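Local coordinates for protein tyrocidine synthetase 3 (Brevibacillus brevis, PDB 2JGP) that probably catalyses peptide bond formation in tyrocidine biosynthesis, with a peptidyl carrier domain joined to a condensation domain in this fragment, at residues Ser118-Ser123 with Phe217-His222. Sequence-based numbering, arbitrary orientation.
Sequences SYNMPS and FTDMHH
The sulfur of Met121 sits over one face of the His222 imidazole, with SD 3.8 Å from the ring centroid and 15° off the normal, and the two side chains cross at about a right angle. The His221 ring has the carbonyl oxygen of Tyr119 over one face, offset toward the rim, while its NE2 comes within 3.6 Å of Tyr119 CB. The rings of Tyr119 and His221 are inclined obliquely to each other. His221 is fixed from outside: NE2 bonds to Asp110 on helix 101-113 and ND1 to Ser223. The flat carboxylate of Asp219 is turned 54° from the Asn120 amide. OD2 of Asp219 lies in the plane of that amide, whereas ND2 of Asn120 meets it on the syn side but well out of the carboxylate plane, at 2.8 Å in a nearly straight bond; ND2 also donates to the carbonyl of Gln192.

These histidines open the HHxxxDG signature of condensation domains, just after strand 213-220; in this family the motif lines the active site, so this is probably the edge of the catalytic channel. A sulfate ion, probably from the crystallisation liquor, lies close to the His222 side chain. The loop 118-123 runs roughly antiparallel to this end and leads into the neighbouring strand 123-129.

Met121 N is shared between Met220 O and Asp219 OD1, 3.0 Å from each, the carboxylate having been swung toward the loop by a chi1 of -163° that places CG anti to the backbone N. Toward the histidine end, His222 N donates to Tyr119 O over 2.8 Å. At the other end Ser123 and Thr218 form an antiparallel hydrogen-bonded pair, Ser123 N meeting Thr218 O at 2.9 Å and Thr218 N returning a bond to Ser123 O. One water donates to Met121 O and bonds Ser123 OG; a second links Ser123 OG to Thr218 OG1. Pro122 CB touches the Phe217 ring at CE1, 4.1 Å away.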
loop_
_atom_site.group_PDB
_atom_site.type_symbol
_atom_site.label_atom_id
_atom_site.label_comp_id
_atom_site.label_asym_id
_atom_site.label_seq_id
_atom_site.Cartn_x
_atom_site.Cartn_y
_atom_site.Cartn_z
ATOM N N SER A 118 -6.266 18.069 4.263
ATOM C CA SER A 118 -6.460 16.792 3.573
ATOM C C SER A 118 -5.247 15.860 3.655
ATOM O O SER A 118 -5.410 14.649 3.571
ATOM C CB SER A 118 -6.834 17.032 2.110
ATOM O OG SER A 118 -7.048 15.808 1.427
ATOM N N TYR A 119 -4.047 16.421 3.818
ATOM C CA TYR A 119 -2.829 15.616 3.984
ATOM C C TYR A 119 -2.406 15.454 5.449
ATOM O O TYR A 119 -1.301 14.992 5.732
ATOM C CB TYR A 119 -1.670 16.201 3.177
ATOM C CG TYR A 119 -1.829 16.060 1.681
ATOM C CD1 TYR A 119 -1.701 17.159 0.841
ATOM C CD2 TYR A 119 -2.094 14.821 1.106
ATOM C CE1 TYR A 119 -1.842 17.027 -0.541
ATOM C CE2 TYR A 119 -2.241 14.679 -0.265
ATOM C CZ TYR A 119 -2.111 15.779 -1.081
ATOM O OH TYR A 119 -2.256 15.629 -2.440
ATOM N N ASN A 120 -3.275 15.838 6.374
ATOM C CA ASN A 120 -3.040 15.550 7.784
ATOM C C ASN A 120 -3.272 14.071 8.083
ATOM O O ASN A 120 -4.039 13.397 7.395
ATOM C CB ASN A 120 -3.931 16.414 8.672
ATOM C CG ASN A 120 -3.533 17.871 8.636
ATOM O OD1 ASN A 120 -3.470 18.479 7.565
ATOM N ND2 ASN A 120 -3.242 18.438 9.805
ATOM N N MET A 121 -2.586 13.584 9.113
ATOM C CA MET A 121 -2.718 12.217 9.577
ATOM C C MET A 121 -2.924 12.226 11.088
ATOM O O MET A 121 -2.029 11.834 11.838
ATOM C CB MET A 121 -1.444 11.438 9.253
ATOM C CG MET A 121 -1.146 11.328 7.778
ATOM S SD MET A 121 0.403 10.466 7.464
ATOM C CE MET A 121 0.011 8.811 8.015
ATOM N N PRO A 122 -4.092 12.699 11.546
ATOM C CA PRO A 122 -4.347 12.758 12.984
ATOM C C PRO A 122 -4.716 11.408 13.598
ATOM O O PRO A 122 -5.360 10.586 12.947
ATOM C CB PRO A 122 -5.534 13.714 13.082
ATOM C CG PRO A 122 -6.251 13.547 11.797
ATOM C CD PRO A 122 -5.217 13.239 10.763
ATOM N N SER A 123 -4.307 11.201 14.848
ATOM C CA SER A 123 -4.729 10.047 15.636
ATOM C C SER A 123 -4.949 10.475 17.086
ATOM O O SER A 123 -4.368 11.464 17.555
ATOM C CB SER A 123 -3.687 8.933 15.579
ATOM O OG SER A 123 -2.482 9.322 16.218
ATOM N N PHE A 217 -3.073 13.226 21.490
ATOM C CA PHE A 217 -3.357 13.636 20.123
ATOM C C PHE A 217 -2.050 13.816 19.366
ATOM O O PHE A 217 -1.176 14.559 19.807
ATOM C CB PHE A 217 -4.151 14.945 20.109
ATOM C CG PHE A 217 -4.269 15.556 18.745
ATOM C CD1 PHE A 217 -5.299 15.188 17.894
ATOM C CD2 PHE A 217 -3.335 16.496 18.303
ATOM C CE1 PHE A 217 -5.400 15.742 16.617
ATOM C CE2 PHE A 217 -3.436 17.054 17.033
ATOM C CZ PHE A 217 -4.467 16.674 16.189
ATOM N N THR A 218 -1.929 13.148 18.222
ATOM C CA THR A 218 -0.743 13.253 17.380
ATOM C C THR A 218 -1.178 13.554 15.950
ATOM O O THR A 218 -2.173 13.013 15.471
ATOM C CB THR A 218 0.091 11.955 17.418
ATOM O OG1 THR A 218 0.451 11.646 18.775
ATOM C CG2 THR A 218 1.358 12.097 16.576
ATOM N N ASP A 219 -0.451 14.441 15.281
ATOM C CA ASP A 219 -0.728 14.754 13.881
ATOM C C ASP A 219 0.594 14.951 13.161
ATOM O O ASP A 219 1.578 15.386 13.761
ATOM C CB ASP A 219 -1.601 16.001 13.765
ATOM C CG ASP A 219 -2.268 16.142 12.400
ATOM O OD1 ASP A 219 -2.015 15.322 11.488
ATOM O OD2 ASP A 219 -3.072 17.082 12.250
ATOM N N MET A 220 0.612 14.604 11.880
ATOM C CA MET A 220 1.801 14.778 11.064
ATOM C C MET A 220 1.365 14.906 9.629
ATOM O O MET A 220 0.222 14.567 9.289
ATOM C CB MET A 220 2.783 13.606 11.248
ATOM C CG MET A 220 2.305 12.256 10.729
ATOM S SD MET A 220 3.272 10.851 11.358
ATOM C CE MET A 220 2.503 10.603 12.962
ATOM N N HIS A 221 2.261 15.419 8.794
ATOM C CA HIS A 221 1.929 15.677 7.411
ATOM C C HIS A 221 2.255 14.451 6.560
ATOM O O HIS A 221 3.288 13.819 6.747
ATOM C CB HIS A 221 2.674 16.903 6.898
ATOM C CG HIS A 221 2.122 17.429 5.614
ATOM N ND1 HIS A 221 2.540 16.969 4.384
ATOM C CD2 HIS A 221 1.154 18.343 5.367
ATOM C CE1 HIS A 221 1.870 17.592 3.434
ATOM N NE2 HIS A 221 1.024 18.432 4.002
ATOM N N HIS A 222 1.367 14.127 5.623
ATOM C CA HIS A 222 1.490 12.887 4.846
ATOM C C HIS A 222 2.721 12.853 3.929
ATOM O O HIS A 222 3.088 11.784 3.435
ATOM C CB HIS A 222 0.220 12.626 4.020
ATOM C CG HIS A 222 -0.112 11.170 3.873
ATOM N ND1 HIS A 222 0.838 10.221 3.560
ATOM C CD2 HIS A 222 -1.281 10.500 4.014
ATOM C CE1 HIS A 222 0.264 9.032 3.494
ATOM N NE2 HIS A 222 -1.018 9.171 3.777
HETATM O O HOH W 1 -0.944 10.435 14.005
HETATM O O HOH W 2 -1.980 9.790 19.185
#